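Local coordinates for cysteine hydrolase (Pseudomonas syringae pv. phaseolicola 1448A, PDB 3IRV), which is probably a hydrolase, assigned as a cysteine hydrolase of the isochorismatase family, at residues A[41-46]-A[146-151]; A[177-182]-A[190-195]; A[152-157]-A[198-203]; A[31-36]-A[93-98]. One frame throughout, in Å; residues are numbered along the deposited sequence. Where two conformers were deposited one is given.

Overall arrangement
From the N terminus, strand 23-28 leads into helix 32-35, which opens contact 4; the loop at 41-46 opens contact 1 directly afterwards. Contact 4 closes first, at 93-98, where helix 91-94 ends, and contact 1 closes at 146-151, so the two cross. Their first segments also touch, Val43 N to Phe34 O. The chain then enters helix 149-162, where contact 3 opens; it closes only at 198-203 on helix 189-204, with contact 2 (177-182 with 190-195) nested inside its loop. Contact 3 thus joins helix 149-162, used also by contact 1, to helix 189-204, used also by contact 2; all three reach the second subunit. Contact 4 lies across the chain's centre from contact 3.

Contact 1 (A[41-46]-A[146-151])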
loop_
_atom_site.group_PDB
_atom_site.type_symbol
_atom_site.label_atom_id
_atom_site.label_comp_id
_atom_site.label_asym_id
_atom_site.label_seq_id
_atom_site.Cartn_x
_atom_site.Cartn_y
_atom_site.Cartn_z
ATOM N N LEU A 41 -12.419 -10.775 -13.564
ATOM C CA LEU A 41 -11.189 -10.119 -13.133
ATOM C C LEU A 41 -9.998 -11.087 -13.214
ATOM O O LEU A 41 -9.053 -10.980 -12.443
ATOM C CB LEU A 41 -11.358 -9.565 -11.721
ATOM C CG LEU A 41 -12.475 -8.536 -11.500
ATOM C CD1 LEU A 41 -12.628 -8.264 -9.993
ATOM C CD2 LEU A 41 -12.206 -7.234 -12.268
ATOM N N TYR A 42 -10.054 -11.972 -14.210
ATOM C CA TYR A 42 -9.072 -13.041 -14.390
ATOM C C TYR A 42 -7.626 -12.539 -14.429
ATOM O O TYR A 42 -7.290 -11.617 -15.175
ATOM C CB TYR A 42 -9.375 -13.785 -15.692
ATOM C CG TYR A 42 -8.401 -14.895 -16.053
ATOM C CD1 TYR A 42 -8.087 -15.914 -15.141
ATOM C CD2 TYR A 42 -7.793 -14.915 -17.315
ATOM C CE1 TYR A 42 -7.230 -16.946 -15.494
ATOM C CE2 TYR A 42 -6.929 -15.924 -17.665
ATOM C CZ TYR A 42 -6.655 -16.939 -16.755
ATOM O OH TYR A 42 -5.790 -17.954 -17.098
ATOM N N VAL A 43 -6.789 -13.167 -13.602
ATOM C CA VAL A 43 -5.359 -12.876 -13.503
ATOM C C VAL A 43 -4.688 -14.204 -13.898
ATOM O O VAL A 43 -4.663 -15.155 -13.108
ATOM C CB VAL A 43 -4.978 -12.510 -12.039
ATOM C CG1 VAL A 43 -3.472 -12.285 -11.923
ATOM C CG2 VAL A 43 -5.753 -11.268 -11.571
ATOM N N LYS A 44 -4.162 -14.280 -15.118
ATOM C CA LYS A 44 -3.646 -15.565 -15.624
ATOM C C LYS A 44 -2.512 -16.196 -14.814
ATOM O O LYS A 44 -2.420 -17.433 -14.736
ATOM C CB LYS A 44 -3.269 -15.481 -17.111
ATOM C CG LYS A 44 -2.163 -14.516 -17.451
ATOM C CD LYS A 44 -1.861 -14.627 -18.960
ATOM C CE LYS A 44 -0.701 -13.736 -19.389
ATOM N NZ LYS A 44 -1.126 -12.347 -19.726
ATOM N N SER A 45 -1.684 -15.371 -14.157
ATOM C CA SER A 45 -0.572 -15.911 -13.355
ATOM C C SER A 45 -1.039 -16.670 -12.100
ATOM O O SER A 45 -0.256 -17.375 -11.466
ATOM C CB SER A 45 0.373 -14.777 -12.968
ATOM O OG SER A 45 -0.323 -13.825 -12.171
ATOM N N THR A 46 -2.327 -16.549 -11.743
ATOM C CA THR A 46 -2.842 -17.359 -10.626
ATOM C C THR A 46 -2.658 -18.861 -10.869
ATOM O O THR A 46 -2.503 -19.638 -9.930
ATOM C CB THR A 46 -4.345 -17.087 -10.320
ATOM O OG1 THR A 46 -5.143 -17.262 -11.502
ATOM C CG2 THR A 46 -4.569 -15.659 -9.784
ATOM N N GLY A 146 -1.509 -15.375 -2.568
ATOM C CA GLY A 146 -2.761 -15.093 -3.280
ATOM C C GLY A 146 -2.611 -14.074 -4.385
ATOM O O GLY A 146 -1.586 -14.046 -5.028
ATOM N N THR A 147 -3.641 -13.236 -4.606
ATOM C CA THR A 147 -3.634 -12.298 -5.737
ATOM C C THR A 147 -4.480 -11.058 -5.319
ATOM O O THR A 147 -5.366 -11.209 -4.476
ATOM C CB THR A 147 -4.212 -13.007 -7.032
ATOM O OG1 THR A 147 -3.832 -12.299 -8.225
ATOM C CG2 THR A 147 -5.755 -13.102 -6.981
ATOM N N VAL A 148 -4.240 -9.840 -5.847
ATOM C CA VAL A 148 -3.173 -9.489 -6.786
ATOM C C VAL A 148 -1.957 -8.958 -6.013
ATOM O O VAL A 148 -2.106 -8.167 -5.068
ATOM C CB VAL A 148 -3.695 -8.452 -7.833
ATOM C CG1 VAL A 148 -2.626 -8.078 -8.841
ATOM C CG2 VAL A 148 -4.947 -8.998 -8.543
ATOM N N THR A 149 -0.760 -9.385 -6.420
ATOM C CA THR A 149 0.461 -9.108 -5.652
ATOM C C THR A 149 0.545 -7.691 -5.135
ATOM O O THR A 149 0.747 -7.479 -3.936
ATOM C CB THR A 149 1.728 -9.423 -6.474
ATOM O OG1 THR A 149 1.648 -10.784 -6.934
ATOM C CG2 THR A 149 2.988 -9.228 -5.625
ATOM N N ASN A 150 0.397 -6.728 -6.040
ATOM C CA ASN A 150 0.665 -5.323 -5.693
ATOM C C ASN A 150 -0.574 -4.606 -5.165
ATOM O O ASN A 150 -0.490 -3.433 -4.755
ATOM C CB ASN A 150 1.187 -4.559 -6.905
ATOM C CG ASN A 150 0.196 -4.544 -8.040
ATOM O OD1 ASN A 150 -0.344 -5.598 -8.429
ATOM N ND2 ASN A 150 -0.044 -3.366 -8.597
ATOM N N VAL A 151 -1.721 -5.285 -5.201
ATOM C CA VAL A 151 -2.968 -4.626 -4.862
ATOM C C VAL A 151 -3.470 -5.204 -3.544
ATOM O O VAL A 151 -3.048 -4.730 -2.492
ATOM C CB VAL A 151 -4.010 -4.687 -5.991
ATOM C CG1 VAL A 151 -5.198 -3.788 -5.644
ATOM C CG2 VAL A 151 -3.403 -4.226 -7.345
#
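Val43 lays both of its methyls against Thr147 and Val148, at the corner where strand 141-147 of the parallel sheet gives way to helix 149-162 in this isochorismatase-type alpha/beta fold. CG1 of Val43 stands anti to the backbone N (chi1 177°) and comes within 3.7 Å of Thr147 OG1. The second methyl, Val43 CG2, meets Val148 CG2 at 3.9 Å. Val43 and Thr147 run alongside each other in opposite directions, whereas Val148 is met at a slant. A cis peptide joins Thr147 to Val148, which takes the N-cap position of the helix, and both of these neighbours reach the same valine.

Thr46 comes in from the next turn of the loop, its CG2 3.8 Å from Thr147 CB and the same distance from Thr147 OG1. That hydroxyl hydrogen-bonds to Ala175 O in strand 174-175. The contact is buried and held by packing. Outside it, the loop is tied by backbone bonding of Val43 to Phe34 and by Ser45 OG to Ala176 O. Within the loop, Thr46 folds its hydroxyl back over its own backbone (chi1 54°): Thr46 OG1 donates a hydrogen bond to Val43 O at 2.7 Å, 168° at the oxygen, and Thr46 N donates to the same Val43 O at 3.0 Å.

Contact 2 (A[177-182]-A[190-195]); sequences MDYPDV and ADVQRI
The Tyr179 ring receives Val192 at its edge, close to the ring plane: Val192 CG2 lies 3.9 Å from Tyr179 CE2 and equally far from Tyr179 CD2, the two side chains meeting roughly at right angles. Another aromatic, Tyr202 of the second subunit, makes an edge-to-face pair with this ring, and Tyr179 OH is bonded to Glu203 of that subunit and to Asn150 of its own chain. This is a loop-on-helix contact at the dimer interface of the alpha/beta fold, with the chain leaving strand 174-175 folded against the helix 189-204 that it later enters.

The other flat group is the guanidinium of Arg194, a residue modelled in two conformers. In one of them, and so with less certainty, Ile195 CD1 lies over the centre of one face and Asp191 sits in the plane at an edge, where Arg194 NH2 would form a salt bridge with Asp191 OD1, reaching that oxygen from above the carboxylate plane. This pairing stays within the helix, spanning about one turn, and does not cross to the loop.

Across the contact, Val192 does the work on the helix side. Its CG2 stands anti to the carbonyl carbon and faces the loop, while CG1 packs on Asn150. Met177 contributes only backbone here, since its side chain starts out away from the helix: Met177 O rests 3.8 Å from Val192 CG2.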
loop_
_atom_site.group_PDB
_atom_site.type_symbol
_atom_site.label_atom_id
_atom_site.label_comp_id
_atom_site.label_asym_id
_atom_site.label_seq_id
_atom_site.Cartn_x
_atom_site.Cartn_y
_atom_site.Cartn_z
ATOM N N MET A 177 -0.806 -9.014 -12.129
ATOM C CA MET A 177 -1.482 -8.898 -13.412
ATOM C C MET A 177 -0.837 -7.802 -14.249
ATOM O O MET A 177 -0.176 -6.904 -13.726
ATOM C CB MET A 177 -2.984 -8.641 -13.219
ATOM C CG MET A 177 -3.347 -7.223 -12.787
ATOM S SD MET A 177 -5.133 -6.982 -12.617
ATOM C CE MET A 177 -5.781 -7.748 -14.116
ATOM N N ASP A 178 -0.981 -7.928 -15.567
ATOM C CA ASP A 178 -0.514 -6.896 -16.516
ATOM C C ASP A 178 -1.439 -5.698 -16.384
ATOM O O ASP A 178 -2.596 -5.870 -16.051
ATOM C CB ASP A 178 -0.667 -7.402 -17.958
ATOM C CG ASP A 178 0.143 -8.662 -18.245
ATOM O OD1 ASP A 178 1.376 -8.651 -18.087
ATOM O OD2 ASP A 178 -0.462 -9.677 -18.656
ATOM N N TYR A 179 -0.947 -4.503 -16.696
ATOM C CA TYR A 179 -1.780 -3.298 -16.742
ATOM C C TYR A 179 -1.706 -2.715 -18.144
ATOM O O TYR A 179 -0.674 -2.856 -18.795
ATOM C CB TYR A 179 -1.231 -2.221 -15.799
ATOM C CG TYR A 179 -1.538 -2.469 -14.336
ATOM C CD1 TYR A 179 -2.841 -2.397 -13.859
ATOM C CD2 TYR A 179 -0.510 -2.798 -13.440
ATOM C CE1 TYR A 179 -3.128 -2.637 -12.515
ATOM C CE2 TYR A 179 -0.780 -3.026 -12.075
ATOM C CZ TYR A 179 -2.095 -2.936 -11.632
ATOM O OH TYR A 179 -2.361 -3.177 -10.305
ATOM N N PRO A 180 -2.780 -2.048 -18.598
ATOM C CA PRO A 180 -2.676 -1.340 -19.881
ATOM C C PRO A 180 -1.842 -0.073 -19.687
ATOM O O PRO A 180 -1.623 0.367 -18.566
ATOM C CB PRO A 180 -4.125 -0.978 -20.200
ATOM C CG PRO A 180 -4.780 -0.862 -18.851
ATOM C CD PRO A 180 -4.114 -1.891 -17.981
ATOM N N ASP A 181 -1.338 0.473 -20.784
ATOM C CA ASP A 181 -0.643 1.756 -20.742
ATOM C C ASP A 181 -1.657 2.881 -20.473
ATOM O O ASP A 181 -2.531 3.143 -21.309
ATOM C CB ASP A 181 -0.007 1.970 -22.125
ATOM C CG ASP A 181 0.933 3.171 -22.170
ATOM O OD1 ASP A 181 0.869 4.063 -21.290
ATOM O OD2 ASP A 181 1.758 3.204 -23.105
ATOM N N VAL A 182 -1.539 3.530 -19.318
ATOM C CA VAL A 182 -2.437 4.640 -18.978
ATOM C C VAL A 182 -1.752 6.009 -19.080
ATOM O O VAL A 182 -2.310 7.030 -18.654
ATOM C CB VAL A 182 -3.062 4.449 -17.571
ATOM C CG1 VAL A 182 -3.874 3.166 -17.540
ATOM C CG2 VAL A 182 -1.966 4.455 -16.482
ATOM N N ALA A 190 5.245 -9.339 -14.879
ATOM C CA ALA A 190 6.620 -9.597 -14.399
ATOM C C ALA A 190 7.249 -8.346 -13.782
ATOM O O ALA A 190 7.924 -8.421 -12.756
ATOM C CB ALA A 190 7.492 -10.112 -15.533
ATOM N N ASP A 191 7.006 -7.192 -14.388
ATOM C CA ASP A 191 7.553 -5.952 -13.846
ATOM C C ASP A 191 6.871 -5.573 -12.527
ATOM O O ASP A 191 7.540 -5.174 -11.570
ATOM C CB ASP A 191 7.448 -4.854 -14.871
ATOM C CG ASP A 191 8.572 -4.938 -15.912
ATOM O OD1 ASP A 191 9.519 -5.732 -15.724
ATOM O OD2 ASP A 191 8.516 -4.203 -16.889
ATOM N N VAL A 192 5.545 -5.712 -12.487
ATOM C CA VAL A 192 4.793 -5.498 -11.244
ATOM C C VAL A 192 5.369 -6.362 -10.137
ATOM O O VAL A 192 5.647 -5.858 -9.047
ATOM C CB VAL A 192 3.295 -5.803 -11.431
ATOM C CG1 VAL A 192 2.561 -5.729 -10.092
ATOM C CG2 VAL A 192 2.667 -4.777 -12.375
ATOM N N GLN A 193 5.529 -7.648 -10.426
ATOM C CA GLN A 193 6.030 -8.611 -9.451
ATOM C C GLN A 193 7.436 -8.265 -8.938
ATOM O O GLN A 193 7.659 -8.282 -7.719
ATOM C CB GLN A 193 6.001 -10.018 -10.050
ATOM C CG GLN A 193 6.288 -11.139 -9.019
ATOM C CD GLN A 193 5.059 -11.557 -8.221
ATOM O OE1 GLN A 193 3.998 -10.959 -8.345
ATOM N NE2 GLN A 193 5.226 -12.577 -7.349
ATOM N N ARG A 194 8.356 -7.954 -9.866
ATOM C CA ARG A 194 9.732 -7.562 -9.551
ATOM C C ARG A 194 9.735 -6.361 -8.605
ATOM O O ARG A 194 10.409 -6.358 -7.568
ATOM C CB ARG A 194 10.460 -7.201 -10.862
ATOM C CG ARG A 194 11.845 -6.602 -10.706
ATOM C CD ARG A 194 12.588 -6.615 -12.042
ATOM N NE ARG A 194 11.927 -5.825 -13.074
ATOM C CZ ARG A 194 12.196 -4.544 -13.342
ATOM N NH1 ARG A 194 13.141 -3.877 -12.665
ATOM N NH2 ARG A 194 11.534 -3.931 -14.317
ATOM N N ILE A 195 8.976 -5.333 -8.964
ATOM C CA ILE A 195 8.946 -4.116 -8.155
ATOM C C ILE A 195 8.285 -4.362 -6.798
ATOM O O ILE A 195 8.793 -3.901 -5.782
ATOM C CB ILE A 195 8.264 -2.936 -8.913
ATOM C CG1 ILE A 195 9.266 -2.216 -9.830
ATOM C CG2 ILE A 195 7.868 -1.823 -7.925
ATOM C CD1 ILE A 195 9.923 -3.016 -10.880
#

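Contact 3 (A[152-157]-A[198-203])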
loop_
_atom_site.group_PDB
_atom_site.type_symbol
_atom_site.label_atom_id
_atom_site.label_comp_id
_atom_site.label_asym_id
_atom_site.label_seq_id
_atom_site.Cartn_x
_atom_site.Cartn_y
_atom_site.Cartn_z
ATOM N N CYS A 152 -4.310 -6.238 -3.574
ATOM C CA CYS A 152 -4.806 -6.780 -2.301
ATOM C C CYS A 152 -3.719 -7.430 -1.446
ATOM O O CYS A 152 -3.735 -7.283 -0.218
ATOM C CB CYS A 152 -5.902 -7.793 -2.539
ATOM S SG CYS A 152 -7.323 -6.996 -3.331
ATOM N N CYS A 153 -2.773 -8.156 -2.061
ATOM C CA CYS A 153 -1.713 -8.779 -1.258
ATOM C C CYS A 153 -0.847 -7.687 -0.610
ATOM O O CYS A 153 -0.688 -7.661 0.630
ATOM C CB CYS A 153 -0.862 -9.734 -2.108
ATOM S SG CYS A 153 -1.920 -10.996 -2.825
ATOM N N GLU A 154 -0.340 -6.752 -1.424
ATOM C CA GLU A 154 0.511 -5.683 -0.867
ATOM C C GLU A 154 -0.221 -4.779 0.128
ATOM O O GLU A 154 0.367 -4.352 1.112
ATOM C CB GLU A 154 1.145 -4.839 -1.968
ATOM C CG GLU A 154 2.618 -4.993 -2.033
ATOM C CD GLU A 154 3.272 -3.826 -2.714
ATOM O OE1 GLU A 154 3.715 -3.972 -3.852
ATOM O OE2 GLU A 154 3.299 -2.744 -2.132
ATOM N N THR A 155 -1.493 -4.464 -0.116
ATOM C CA THR A 155 -2.209 -3.618 0.865
ATOM C C THR A 155 -2.345 -4.357 2.196
ATOM O O THR A 155 -2.153 -3.761 3.255
ATOM C CB THR A 155 -3.573 -3.125 0.356
ATOM O OG1 THR A 155 -3.382 -2.536 -0.939
ATOM C CG2 THR A 155 -4.142 -2.071 1.298
ATOM N N THR A 156 -2.659 -5.653 2.141
ATOM C CA THR A 156 -2.664 -6.471 3.347
ATOM C C THR A 156 -1.287 -6.480 4.064
ATOM O O THR A 156 -1.208 -6.327 5.283
ATOM C CB THR A 156 -3.148 -7.888 3.003
ATOM O OG1 THR A 156 -4.438 -7.772 2.357
ATOM C CG2 THR A 156 -3.236 -8.779 4.272
ATOM N N ILE A 157 -0.217 -6.656 3.293
ATOM C CA ILE A 157 1.144 -6.556 3.822
ATOM C C ILE A 157 1.460 -5.188 4.457
ATOM O O ILE A 157 1.913 -5.140 5.606
ATOM C CB ILE A 157 2.152 -6.888 2.711
ATOM C CG1 ILE A 157 1.984 -8.353 2.291
ATOM C CG2 ILE A 157 3.599 -6.610 3.160
ATOM C CD1 ILE A 157 2.769 -8.736 0.990
ATOM N N THR A 198 10.568 -6.579 -4.413
ATOM C CA THR A 198 11.739 -5.783 -4.009
ATOM C C THR A 198 11.304 -4.753 -2.934
ATOM O O THR A 198 11.949 -4.599 -1.873
ATOM C CB THR A 198 12.357 -5.096 -5.249
ATOM O OG1 THR A 198 12.866 -6.113 -6.139
ATOM C CG2 THR A 198 13.531 -4.175 -4.833
ATOM N N THR A 199 10.188 -4.084 -3.192
ATOM C CA THR A 199 9.646 -3.113 -2.242
ATOM C C THR A 199 9.306 -3.764 -0.905
ATOM O O THR A 199 9.665 -3.272 0.171
ATOM C CB THR A 199 8.398 -2.449 -2.837
ATOM O OG1 THR A 199 8.791 -1.721 -4.005
ATOM C CG2 THR A 199 7.743 -1.465 -1.842
ATOM N N ILE A 200 8.630 -4.909 -0.967
ATOM C CA ILE A 200 8.326 -5.627 0.288
ATOM C C ILE A 200 9.600 -5.984 1.063
ATOM O O ILE A 200 9.670 -5.775 2.284
ATOM C CB ILE A 200 7.473 -6.873 0.039
ATOM C CG1 ILE A 200 6.131 -6.477 -0.581
ATOM C CG2 ILE A 200 7.322 -7.703 1.342
ATOM C CD1 ILE A 200 5.475 -7.671 -1.335
ATOM N N ALA A 201 10.615 -6.515 0.359
ATOM C CA ALA A 201 11.850 -6.914 1.042
ATOM C C ALA A 201 12.629 -5.711 1.637
ATOM O O ALA A 201 13.358 -5.857 2.620
ATOM C CB ALA A 201 12.728 -7.681 0.072
ATOM N N TYR A 202 12.472 -4.535 1.032
ATOM C CA TYR A 202 13.218 -3.362 1.504
ATOM C C TYR A 202 12.431 -2.599 2.566
ATOM O O TYR A 202 13.016 -1.968 3.451
ATOM C CB TYR A 202 13.528 -2.435 0.326
ATOM C CG TYR A 202 14.701 -1.505 0.553
ATOM C CD1 TYR A 202 15.999 -1.890 0.189
ATOM C CD2 TYR A 202 14.512 -0.228 1.109
ATOM C CE1 TYR A 202 17.088 -1.017 0.388
ATOM C CE2 TYR A 202 15.585 0.643 1.305
ATOM C CZ TYR A 202 16.864 0.234 0.949
ATOM O OH TYR A 202 17.909 1.111 1.161
ATOM N N GLU A 203 11.098 -2.626 2.461
ATOM C CA GLU A 203 10.270 -1.704 3.256
ATOM C C GLU A 203 9.325 -2.361 4.270
ATOM O O GLU A 203 8.972 -1.718 5.281
ATOM C CB GLU A 203 9.370 -0.849 2.348
ATOM C CG GLU A 203 10.015 -0.187 1.143
ATOM C CD GLU A 203 10.984 0.933 1.486
ATOM O OE1 GLU A 203 11.207 1.240 2.683
ATOM O OE2 GLU A 203 11.557 1.500 0.526
#
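Between 198-203 and 152-157, Ile200 carries the contact, meeting Glu154 and Ile157. Just ahead of it, Thr199 turns its CB toward the other helix and loses a little surface to it, while its hydroxyl bonds back to Ile195 O.

Ile200 then reaches across. Its CG1 is anti to the carbonyl carbon (chi1 -61°) and the chain runs on extended, which carries the terminal methyl over to the partner helix. Ile200 CD1 meets Ile157 CD1 at 3.7 Å, methyl end to methyl end, with the side chains about perpendicular. The same Ile200 CD1 lies 4.0 Å from Glu154 CG, so it is the methylene part of the glutamate that packs here. Glu154 leaves its backbone at an unusual chi1 of -113°, and its carboxylate finds Arg158 as a salt-bridge partner and Ser196 OG as a hydrogen-bond partner.

From Ile200 to Glu203 the helix makes a wider pi-type turn. Tyr202 and Glu203 face the second subunit, both meeting its Tyr179.

This is helix-on-helix packing in the alpha/beta fold: helix 149-162, which follows strand 141-147, and helix 189-204 both lie against strand 166-170 of the parallel sheet, Ile157 on Val167 and Ala169, Ile200 on Ala169.

Contact 4 (A[31-36]-A[93-98]); sequences QKVFCE and QILARH
Val33 and Leu95 meet because of how each leaves its backbone. In Val33 (chi1 65°) CG1 is wedged between the backbone N and the carbonyl carbon, a rotation that points CG1 at Leu95 and CG2 at the Ile94 carbonyl. Leu95 has CG anti to its carbonyl carbon (chi1 -66°); CD1 continues the chain (chi2 -179°), and the other branch, CD2, is the one turned to Val33. As a result Val33 CG1 touches Leu95 CD2 at 3.8 Å, the side chains crossing nearly at right angles. Val33 CG2 sits more loosely, 4.1 Å from Ile94 O; Ile94 takes part through this carbonyl, its side chain staying farther off.

The same Val33 CG1 also lies 3.6 Å above the plane of the Phe34 ring, offset toward the rim, so one methyl links the leucine to the aromatic ring. Gln31 OE1 stands at that ring's edge, in its plane, and is itself bonded to His72 N. Gln31 occupies the N-cap position of the short helix 32-35, and Gln31 O accepts from both Phe34 N and Cys35 N, each at 3.0 Å.

In the isochorismatase-type fold, this packing brings the short helix after strand 23-28 against the chain leaving helix 91-94. Leu95 also packs on His72 of strand 66-72, the parallel neighbour of strand 23-28, and its backbone pairs with Val74 just beyond.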
loop_
_atom_site.group_PDB
_atom_site.type_symbol
_atom_site.label_atom_id
_atom_site.label_comp_id
_atom_site.label_asym_id
_atom_site.label_seq_id
_atom_site.Cartn_x
_atom_site.Cartn_y
_atom_site.Cartn_z
ATOM N N GLN A 31 -10.349 -16.446 -5.461
ATOM C CA GLN A 31 -11.758 -16.577 -5.825
ATOM C C GLN A 31 -11.872 -16.845 -7.313
ATOM O O GLN A 31 -10.980 -16.465 -8.114
ATOM C CB GLN A 31 -12.495 -15.275 -5.487
ATOM C CG GLN A 31 -12.559 -14.969 -3.985
ATOM C CD GLN A 31 -12.929 -13.547 -3.719
ATOM O OE1 GLN A 31 -12.041 -12.695 -3.577
ATOM N NE2 GLN A 31 -14.238 -13.248 -3.693
ATOM N N LYS A 32 -12.993 -17.467 -7.718
ATOM C CA LYS A 32 -13.154 -17.804 -9.151
ATOM C C LYS A 32 -13.070 -16.583 -10.083
ATOM O O LYS A 32 -12.559 -16.677 -11.204
ATOM C CB LYS A 32 -14.481 -18.541 -9.361
ATOM C CG LYS A 32 -14.512 -19.856 -8.624
ATOM C CD LYS A 32 -15.889 -20.503 -8.656
ATOM C CE LYS A 32 -15.773 -21.972 -8.338
ATOM N NZ LYS A 32 -17.058 -22.579 -7.880
ATOM N N VAL A 33 -13.558 -15.428 -9.616
ATOM C CA VAL A 33 -13.543 -14.202 -10.399
ATOM C C VAL A 33 -12.106 -13.758 -10.818
ATOM O O VAL A 33 -11.929 -13.135 -11.884
ATOM C CB VAL A 33 -14.322 -13.087 -9.641
ATOM C CG1 VAL A 33 -13.605 -12.731 -8.346
ATOM C CG2 VAL A 33 -14.585 -11.868 -10.525
ATOM N N PHE A 34 -11.099 -14.124 -10.006
ATOM C CA PHE A 34 -9.678 -13.857 -10.327
ATOM C C PHE A 34 -8.948 -15.053 -10.937
ATOM O O PHE A 34 -7.971 -14.865 -11.651
ATOM C CB PHE A 34 -8.907 -13.424 -9.078
ATOM C CG PHE A 34 -9.504 -12.231 -8.392
ATOM C CD1 PHE A 34 -9.369 -10.966 -8.947
ATOM C CD2 PHE A 34 -10.178 -12.366 -7.177
ATOM C CE1 PHE A 34 -9.923 -9.851 -8.303
ATOM C CE2 PHE A 34 -10.739 -11.281 -6.540
ATOM C CZ PHE A 34 -10.625 -10.019 -7.092
ATOM N N CYS A 35 -9.421 -16.270 -10.649
ATOM C CA CYS A 35 -8.673 -17.475 -10.997
ATOM C C CYS A 35 -9.188 -18.234 -12.226
ATOM O O CYS A 35 -8.439 -19.012 -12.830
ATOM C CB CYS A 35 -8.622 -18.428 -9.807
ATOM S SG CYS A 35 -7.696 -17.742 -8.418
ATOM N N GLU A 36 -10.464 -18.071 -12.571
ATOM C CA GLU A 36 -10.981 -18.768 -13.768
ATOM C C GLU A 36 -10.816 -17.900 -14.995
ATOM O O GLU A 36 -11.026 -16.695 -14.934
ATOM C CB GLU A 36 -12.460 -19.088 -13.592
ATOM C CG GLU A 36 -12.687 -20.057 -12.480
ATOM C CD GLU A 36 -14.124 -20.536 -12.399
ATOM O OE1 GLU A 36 -15.042 -19.855 -12.926
ATOM O OE2 GLU A 36 -14.323 -21.602 -11.785
ATOM N N GLN A 93 -21.853 -5.823 -9.699
ATOM C CA GLN A 93 -22.376 -6.906 -10.529
ATOM C C GLN A 93 -21.404 -8.058 -10.700
ATOM O O GLN A 93 -21.736 -9.048 -11.356
ATOM C CB GLN A 93 -22.733 -6.373 -11.922
ATOM C CG GLN A 93 -24.065 -5.603 -11.968
ATOM C CD GLN A 93 -23.962 -4.207 -11.396
ATOM O OE1 GLN A 93 -23.074 -3.431 -11.770
ATOM N NE2 GLN A 93 -24.868 -3.878 -10.476
ATOM N N ILE A 94 -20.178 -7.898 -10.209
ATOM C CA ILE A 94 -19.177 -8.964 -10.330
ATOM C C ILE A 94 -18.637 -9.504 -9.003
ATOM O O ILE A 94 -18.192 -10.658 -8.947
ATOM C CB ILE A 94 -18.005 -8.606 -11.277
ATOM C CG1 ILE A 94 -17.243 -7.387 -10.762
ATOM C CG2 ILE A 94 -18.551 -8.372 -12.711
ATOM C CD1 ILE A 94 -15.949 -7.111 -11.537
ATOM N N LEU A 95 -18.704 -8.688 -7.948
ATOM C CA LEU A 95 -18.229 -9.114 -6.628
ATOM C C LEU A 95 -19.390 -9.197 -5.622
ATOM O O LEU A 95 -19.165 -9.309 -4.422
ATOM C CB LEU A 95 -17.116 -8.185 -6.092
ATOM C CG LEU A 95 -15.782 -8.194 -6.872
ATOM C CD1 LEU A 95 -14.784 -7.253 -6.219
ATOM C CD2 LEU A 95 -15.147 -9.574 -6.971
ATOM N N ALA A 96 -20.623 -9.203 -6.132
ATOM C CA ALA A 96 -21.807 -9.305 -5.281
ATOM C C ALA A 96 -21.817 -10.654 -4.540
ATOM O O ALA A 96 -21.400 -11.675 -5.102
ATOM C CB ALA A 96 -23.055 -9.178 -6.136
ATOM N N ARG A 97 -22.316 -10.682 -3.300
ATOM C CA ARG A 97 -22.320 -11.946 -2.566
ATOM C C ARG A 97 -23.042 -13.064 -3.325
ATOM O O ARG A 97 -22.599 -14.229 -3.260
ATOM C CB ARG A 97 -22.903 -11.798 -1.165
ATOM C CG ARG A 97 -22.676 -13.030 -0.279
ATOM C CD ARG A 97 -22.945 -12.709 1.197
ATOM N NE ARG A 97 -21.973 -11.770 1.778
ATOM C CZ ARG A 97 -20.778 -12.123 2.243
ATOM N NH1 ARG A 97 -19.965 -11.214 2.766
ATOM N NH2 ARG A 97 -20.384 -13.381 2.171
ATOM N N HIS A 98 -24.087 -12.730 -4.088
ATOM C CA HIS A 98 -24.856 -13.748 -4.827
ATOM C C HIS A 98 -24.128 -14.248 -6.077
ATOM O O HIS A 98 -24.559 -15.228 -6.705
ATOM C CB HIS A 98 -26.233 -13.194 -5.216
ATOM C CG HIS A 98 -27.307 -14.242 -5.311
ATOM N ND1 HIS A 98 -27.119 -15.463 -5.934
ATOM C CD2 HIS A 98 -28.577 -14.249 -4.842
ATOM C CE1 HIS A 98 -28.242 -16.166 -5.858
ATOM N NE2 HIS A 98 -29.131 -15.465 -5.175
#